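Local coordinates for nitroreductase family protein (Lactobacillus plantarum, PDB 4QLX) that reduces the enone double bond of oxo fatty acids with FMN, probably using NADH, in a pathway that saturates polyunsaturated fatty acids, at residues A[69-74]-A[178-183]; A[172-177]-A[188-193]. All coordinates share one frame; numbering follows the deposited sequence.

Interaction 1: residues A[69-74]-A[178-183]; sequences KAKFKQ and IPTLGL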
loop_
_atom_site.group_PDB
_atom_site.type_symbol
_atom_site.label_atom_id
_atom_site.label_comp_id
_atom_site.label_asym_id
_atom_site.label_seq_id
_atom_site.Cartn_x
_atom_site.Cartn_y
_atom_site.Cartn_z
ATOM N N LYS A 69 -8.105 -21.477 -11.981
ATOM C CA LYS A 69 -9.149 -20.464 -11.869
ATOM C C LYS A 69 -10.458 -21.078 -11.406
ATOM O O LYS A 69 -11.144 -20.528 -10.553
ATOM C CB LYS A 69 -9.357 -19.743 -13.202
ATOM C CG LYS A 69 -8.254 -18.779 -13.573
ATOM C CD LYS A 69 -8.624 -17.941 -14.793
ATOM C CE LYS A 69 -7.473 -17.031 -15.215
ATOM N NZ LYS A 69 -7.858 -16.170 -16.377
ATOM N N ALA A 70 -10.800 -22.235 -11.967
ATOM C CA ALA A 70 -12.048 -22.906 -11.618
ATOM C C ALA A 70 -12.043 -23.306 -10.151
ATOM O O ALA A 70 -13.062 -23.211 -9.460
ATOM C CB ALA A 70 -12.270 -24.133 -12.517
ATOM N N LYS A 71 -10.882 -23.745 -9.676
ATOM C CA LYS A 71 -10.713 -24.097 -8.277
ATOM C C LYS A 71 -10.747 -22.851 -7.387
ATOM O O LYS A 71 -11.357 -22.846 -6.321
ATOM C CB LYS A 71 -9.400 -24.856 -8.081
ATOM C CG LYS A 71 -9.002 -25.054 -6.638
ATOM C CD LYS A 71 -9.985 -25.949 -5.898
ATOM C CE LYS A 71 -9.290 -26.655 -4.744
ATOM N NZ LYS A 71 -10.247 -27.354 -3.845
ATOM N N PHE A 72 -10.067 -21.803 -7.836
ATOM C CA PHE A 72 -10.018 -20.531 -7.123
ATOM C C PHE A 72 -11.420 -19.940 -6.979
ATOM O O PHE A 72 -11.834 -19.554 -5.886
ATOM C CB PHE A 72 -9.083 -19.582 -7.877
ATOM C CG PHE A 72 -8.970 -18.211 -7.288
ATOM C CD1 PHE A 72 -8.473 -18.019 -6.007
ATOM C CD2 PHE A 72 -9.289 -17.098 -8.045
ATOM C CE1 PHE A 72 -8.340 -16.738 -5.477
ATOM C CE2 PHE A 72 -9.159 -15.814 -7.513
ATOM C CZ PHE A 72 -8.679 -15.642 -6.233
ATOM N N LYS A 73 -12.161 -19.898 -8.082
ATOM C CA LYS A 73 -13.499 -19.302 -8.080
ATOM C C LYS A 73 -14.455 -19.907 -7.056
ATOM O O LYS A 73 -15.441 -19.276 -6.687
ATOM C CB LYS A 73 -14.121 -19.396 -9.466
ATOM C CG LYS A 73 -13.497 -18.434 -10.436
ATOM C CD LYS A 73 -14.405 -18.134 -11.598
ATOM C CE LYS A 73 -14.609 -19.333 -12.486
ATOM N NZ LYS A 73 -15.216 -18.896 -13.769
ATOM N N GLN A 74 -14.157 -21.111 -6.577
ATOM C CA GLN A 74 -14.984 -21.736 -5.546
ATOM C C GLN A 74 -15.094 -20.883 -4.285
ATOM O O GLN A 74 -16.046 -21.015 -3.525
ATOM C CB GLN A 74 -14.424 -23.101 -5.169
ATOM C CG GLN A 74 -14.385 -24.120 -6.288
ATOM C CD GLN A 74 -13.844 -25.448 -5.789
ATOM O OE1 GLN A 74 -13.234 -25.518 -4.709
ATOM N NE2 GLN A 74 -14.075 -26.507 -6.556
ATOM N N ILE A 178 -8.682 -20.040 2.258
ATOM C CA ILE A 178 -7.410 -20.652 2.631
ATOM C C ILE A 178 -7.387 -22.148 2.287
ATOM O O ILE A 178 -6.422 -22.618 1.682
ATOM C CB ILE A 178 -7.075 -20.432 4.134
ATOM C CG1 ILE A 178 -6.808 -18.953 4.409
ATOM C CG2 ILE A 178 -5.861 -21.259 4.555
ATOM C CD1 ILE A 178 -5.683 -18.354 3.581
ATOM N N PRO A 179 -8.441 -22.901 2.648
ATOM C CA PRO A 179 -8.375 -24.315 2.265
ATOM C C PRO A 179 -8.446 -24.516 0.756
ATOM O O PRO A 179 -7.764 -25.398 0.232
ATOM C CB PRO A 179 -9.594 -24.924 2.962
ATOM C CG PRO A 179 -9.884 -23.999 4.096
ATOM C CD PRO A 179 -9.578 -22.640 3.551
ATOM N N THR A 180 -9.240 -23.694 0.073
ATOM C CA THR A 180 -9.310 -23.705 -1.390
ATOM C C THR A 180 -7.933 -23.529 -2.024
ATOM O O THR A 180 -7.641 -24.118 -3.056
ATOM C CB THR A 180 -10.260 -22.594 -1.917
ATOM O OG1 THR A 180 -11.602 -22.874 -1.501
ATOM C CG2 THR A 180 -10.220 -22.502 -3.442
ATOM N N LEU A 181 -7.074 -22.730 -1.394
ATOM C CA LEU A 181 -5.729 -22.504 -1.921
ATOM C C LEU A 181 -4.749 -23.593 -1.464
ATOM O O LEU A 181 -3.599 -23.631 -1.901
ATOM C CB LEU A 181 -5.214 -21.122 -1.500
ATOM C CG LEU A 181 -5.994 -19.897 -1.992
ATOM C CD1 LEU A 181 -5.405 -18.615 -1.423
ATOM C CD2 LEU A 181 -6.027 -19.831 -3.507
ATOM N N GLY A 182 -5.211 -24.478 -0.586
ATOM C CA GLY A 182 -4.375 -25.556 -0.084
ATOM C C GLY A 182 -3.358 -25.063 0.931
ATOM O O GLY A 182 -2.345 -25.712 1.168
ATOM N N LEU A 183 -3.643 -23.918 1.541
ATOM C CA LEU A 183 -2.748 -23.308 2.520
ATOM C C LEU A 183 -3.104 -23.741 3.936
ATOM O O LEU A 183 -4.251 -24.067 4.204
ATOM C CB LEU A 183 -2.804 -21.782 2.412
ATOM C CG LEU A 183 -2.238 -21.133 1.142
ATOM C CD1 LEU A 183 -2.492 -19.624 1.179
ATOM C CD2 LEU A 183 -0.751 -21.430 0.989
HETATM O O HOH W 1 -13.536 -25.102 -2.083
#

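Interaction 2: residues A[172-177]-A[188-193]; sequences IDFEKM and YVPVMG. With KTC (10-oxooctadecanoic acid), chain I.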
loop_
_atom_site.group_PDB
_atom_site.type_symbol
_atom_site.label_atom_id
_atom_site.label_comp_id
_atom_site.label_asym_id
_atom_site.label_seq_id
_atom_site.Cartn_x
_atom_site.Cartn_y
_atom_site.Cartn_z
ATOM N N ILE A 172 -14.673 -12.141 -1.388
ATOM C CA ILE A 172 -14.374 -13.565 -1.384
ATOM C C ILE A 172 -15.097 -14.295 -0.270
ATOM O O ILE A 172 -15.695 -13.681 0.598
ATOM C CB ILE A 172 -12.863 -13.817 -1.239
ATOM C CG1 ILE A 172 -12.348 -13.217 0.078
ATOM C CG2 ILE A 172 -12.114 -13.227 -2.425
ATOM C CD1 ILE A 172 -10.877 -13.534 0.382
ATOM N N ASP A 173 -15.043 -15.619 -0.313
ATOM C CA ASP A 173 -15.537 -16.449 0.773
ATOM C C ASP A 173 -14.417 -16.608 1.801
ATOM O O ASP A 173 -13.523 -17.436 1.635
ATOM C CB ASP A 173 -16.001 -17.805 0.233
ATOM C CG ASP A 173 -16.672 -18.670 1.289
ATOM O OD1 ASP A 173 -16.241 -18.669 2.457
ATOM O OD2 ASP A 173 -17.646 -19.362 0.945
ATOM N N PHE A 174 -14.474 -15.823 2.869
ATOM C CA PHE A 174 -13.360 -15.768 3.808
ATOM C C PHE A 174 -13.187 -17.042 4.626
ATOM O O PHE A 174 -12.106 -17.304 5.139
ATOM C CB PHE A 174 -13.519 -14.570 4.737
ATOM C CG PHE A 174 -13.155 -13.265 4.091
ATOM C CD1 PHE A 174 -11.838 -12.825 4.090
ATOM C CD2 PHE A 174 -14.121 -12.481 3.478
ATOM C CE1 PHE A 174 -11.492 -11.627 3.488
ATOM C CE2 PHE A 174 -13.776 -11.283 2.875
ATOM C CZ PHE A 174 -12.460 -10.856 2.882
ATOM N N GLU A 175 -14.238 -17.846 4.734
ATOM C CA GLU A 175 -14.141 -19.091 5.483
ATOM C C GLU A 175 -13.618 -20.228 4.604
ATOM O O GLU A 175 -13.236 -21.272 5.116
ATOM C CB GLU A 175 -15.496 -19.473 6.102
ATOM C CG GLU A 175 -16.188 -18.349 6.888
ATOM C CD GLU A 175 -16.876 -17.302 6.001
ATOM O OE1 GLU A 175 -17.178 -17.608 4.823
ATOM O OE2 GLU A 175 -17.097 -16.164 6.484
ATOM N N LYS A 176 -13.570 -20.012 3.290
ATOM C CA LYS A 176 -13.217 -21.079 2.346
ATOM C C LYS A 176 -11.917 -20.858 1.588
ATOM O O LYS A 176 -11.349 -21.811 1.041
ATOM C CB LYS A 176 -14.332 -21.273 1.309
ATOM C CG LYS A 176 -15.463 -22.159 1.750
ATOM C CD LYS A 176 -16.463 -22.351 0.616
ATOM C CE LYS A 176 -15.820 -23.013 -0.590
ATOM N NZ LYS A 176 -16.782 -23.155 -1.719
ATOM N N MET A 177 -11.454 -19.612 1.525
ATOM C CA MET A 177 -10.344 -19.284 0.634
ATOM C C MET A 177 -9.049 -20.017 0.985
ATOM O O MET A 177 -8.386 -20.554 0.103
ATOM C CB MET A 177 -10.090 -17.778 0.612
ATOM C CG MET A 177 -8.956 -17.363 -0.332
ATOM S SD MET A 177 -9.145 -17.907 -2.054
ATOM C CE MET A 177 -10.423 -16.795 -2.636
ATOM N N TYR A 188 -2.261 -19.235 7.805
ATOM C CA TYR A 188 -2.527 -18.170 6.844
ATOM C C TYR A 188 -3.938 -17.593 6.945
ATOM O O TYR A 188 -4.895 -18.316 7.185
ATOM C CB TYR A 188 -2.268 -18.695 5.429
ATOM C CG TYR A 188 -0.826 -19.049 5.194
ATOM C CD1 TYR A 188 0.144 -18.060 5.095
ATOM C CD2 TYR A 188 -0.426 -20.373 5.066
ATOM C CE1 TYR A 188 1.473 -18.378 4.881
ATOM C CE2 TYR A 188 0.899 -20.701 4.842
ATOM C CZ TYR A 188 1.844 -19.701 4.751
ATOM O OH TYR A 188 3.163 -20.030 4.539
ATOM N N VAL A 189 -4.046 -16.279 6.778
ATOM C CA VAL A 189 -5.339 -15.602 6.726
ATOM C C VAL A 189 -5.547 -14.903 5.371
ATOM O O VAL A 189 -4.640 -14.262 4.840
ATOM C CB VAL A 189 -5.485 -14.573 7.877
ATOM C CG1 VAL A 189 -5.434 -15.281 9.239
ATOM C CG2 VAL A 189 -4.409 -13.499 7.793
ATOM N N PRO A 190 -6.750 -15.010 4.802
ATOM C CA PRO A 190 -6.954 -14.390 3.493
ATOM C C PRO A 190 -7.061 -12.873 3.593
ATOM O O PRO A 190 -7.639 -12.371 4.558
ATOM C CB PRO A 190 -8.271 -15.006 3.020
ATOM C CG PRO A 190 -9.000 -15.319 4.278
ATOM C CD PRO A 190 -7.977 -15.630 5.328
ATOM N N VAL A 191 -6.511 -12.156 2.617
ATOM C CA VAL A 191 -6.588 -10.703 2.625
ATOM C C VAL A 191 -7.217 -10.154 1.339
ATOM O O VAL A 191 -8.308 -9.586 1.378
ATOM C CB VAL A 191 -5.195 -10.079 2.840
ATOM C CG1 VAL A 191 -5.248 -8.559 2.691
ATOM C CG2 VAL A 191 -4.654 -10.475 4.227
ATOM N N MET A 192 -6.543 -10.322 0.208
ATOM C CA MET A 192 -7.065 -9.799 -1.053
ATOM C C MET A 192 -6.471 -10.497 -2.270
ATOM O O MET A 192 -5.359 -11.017 -2.223
ATOM C CB MET A 192 -6.819 -8.282 -1.165
ATOM C CG MET A 192 -5.339 -7.893 -1.305
ATOM S SD MET A 192 -5.015 -6.142 -1.651
ATOM C CE MET A 192 -5.203 -5.430 -0.014
ATOM N N GLY A 193 -7.226 -10.498 -3.365
ATOM C CA GLY A 193 -6.698 -10.930 -4.647
ATOM C C GLY A 193 -6.273 -9.728 -5.471
ATOM O O GLY A 193 -6.840 -8.638 -5.343
HETATM O O1 KTC I . -19.102 -1.527 -14.480
HETATM C C17 KTC I . -18.161 -1.322 -13.716
HETATM O O KTC I . -17.005 -0.849 -14.189
HETATM C C16 KTC I . -18.302 -1.591 -12.238
HETATM C C15 KTC I . -18.028 -0.305 -11.475
HETATM C C14 KTC I . -17.256 -0.595 -10.196
HETATM C C13 KTC I . -18.080 -1.437 -9.233
HETATM C C12 KTC I . -17.353 -1.626 -7.911
HETATM C C11 KTC I . -18.326 -2.090 -6.835
HETATM C C10 KTC I . -17.613 -2.295 -5.497
HETATM C C9 KTC I . -16.745 -3.542 -5.522
HETATM C C8 KTC I . -15.916 -3.548 -4.264
HETATM O O2 KTC I . -15.070 -2.678 -4.074
HETATM C C7 KTC I . -16.151 -4.626 -3.235
HETATM C C6 KTC I . -15.208 -4.396 -2.064
HETATM C C5 KTC I . -14.925 -5.713 -1.360
HETATM C C4 KTC I . -15.862 -5.886 -0.174
HETATM C C3 KTC I . -16.026 -7.370 0.090
HETATM C C2 KTC I . -16.001 -7.667 1.579
HETATM C C1 KTC I . -16.819 -8.921 1.893
HETATM C C KTC I . -16.421 -10.118 1.049
#

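Interaction 1: residues A[69-74]-A[178-183]
Thr180 and Lys71 make the tightest approach between 69-74 and 178-183: the methyl CG2 of Thr180 lies 3.1 Å from the backbone O of Lys71. The threonine's first torsion (chi1 -65°) sets CG2 opposite its own N, directed at segment 69-74, and puts OG1 on the N side, where it donates to the carbonyl O of Lys176 one turn earlier. A water also donates to OG1 of Thr180, its oxygen 3.0 Å away; the same water donates to OE1 of Gln74, with its oxygen 2.7 Å from that atom, so the polar link between the segments is a one-water bridge. Lys71 meets Thr180 through its methylenes, which pass the threonine's backbone O. Its chain turns about the CB-CG bond (chi2 65°), which brings CE of Lys71 to 3.5 Å from Thr180 O. The elements joined are helix 66-72 and the short helix 177-181, two pieces on the surface of the nitroreductase fold, with Phe72 and Leu181 on their inner side against strand 89-96. Those two side chains run in the same direction, flank to flank. The methyl CD2 of Leu181 meets the ring of Phe72 at its edge, near the ring plane, 3.9 Å from CD1. Ile90 and Phe92 of the sheet pack on the same ring, and Phe92 also touches Leu181. Just beyond the leucine, helix 177-181 ends in a Schellman motif: Gly182, at positive phi, donates from N to Pro179 O at 2.8 Å, and Leu183 N bonds back to Ile178 O.

Interaction 2: residues A[172-177]-A[188-193]
The far end of the fatty-acid pocket is lined by the loop after strand 165-169, and here that loop packs on strand 188-197 through Pro190. Three apolar side chains converge on the proline. The Phe174 ring approaches it obliquely, CD1 lying 3.8 Å from CG of Pro190. Ile172 brings its CD1 to 4.0 Å from Pro190 CB, and Met177 passes antiparallel to the proline with its CB 4.1 Å from that same Pro190 CB. The isoleucine's CG1 sits between its backbone N and carbonyl carbon (chi1 60°), a torsion that also lays CG1 over the centre of the Phe174 ring, 3.6 Å above the plane. At the ring's edge, in plane, stands the terminal methyl of 10-oxooctadecanoic acid, atom C, 3.4 Å from Phe174 CE2. Val191 O is near the ring plane as well, buried and without a polar partner in the model. With an alanine at Phe174 the ligand's methyl would probably lose the ring edge it rests against, and a gap would be likely to open between Ile172 and Pro190. Val191 and Met192 both face Ile93, a classic beta bulge that lies across the Phe174 ring from the ligand. Ile172 and Phe174 thus belong to a product pocket to which the second subunit of this FMN-dependent nitroreductase-family dimer also contributes, its Cys53 and Arg120 hydrogen-bonding the ligand.

How the interactions relate
From the N terminus the segments come in the order 69-74, 172-177, 178-183 and 188-193, so the two contacts cross. Interaction 1 closes a long loop of 103 residues that includes strands 89-96 and 165-169; interaction 2 closes a short one of 10 residues around helix 177-181. Their centres are 9 Å apart and they meet directly: Lys176 NZ is 2.9 Å from Gln74 O, probably a hydrogen bond, and Met177 CE packs 3.5 Å from Phe72 CE1. Ile178 adds packing on Pro190. Helix 177-181 is thereby tied on one flank to helix 66-72, and through its preceding loop and Ile178 to strand 188-197 of the antiparallel sheet.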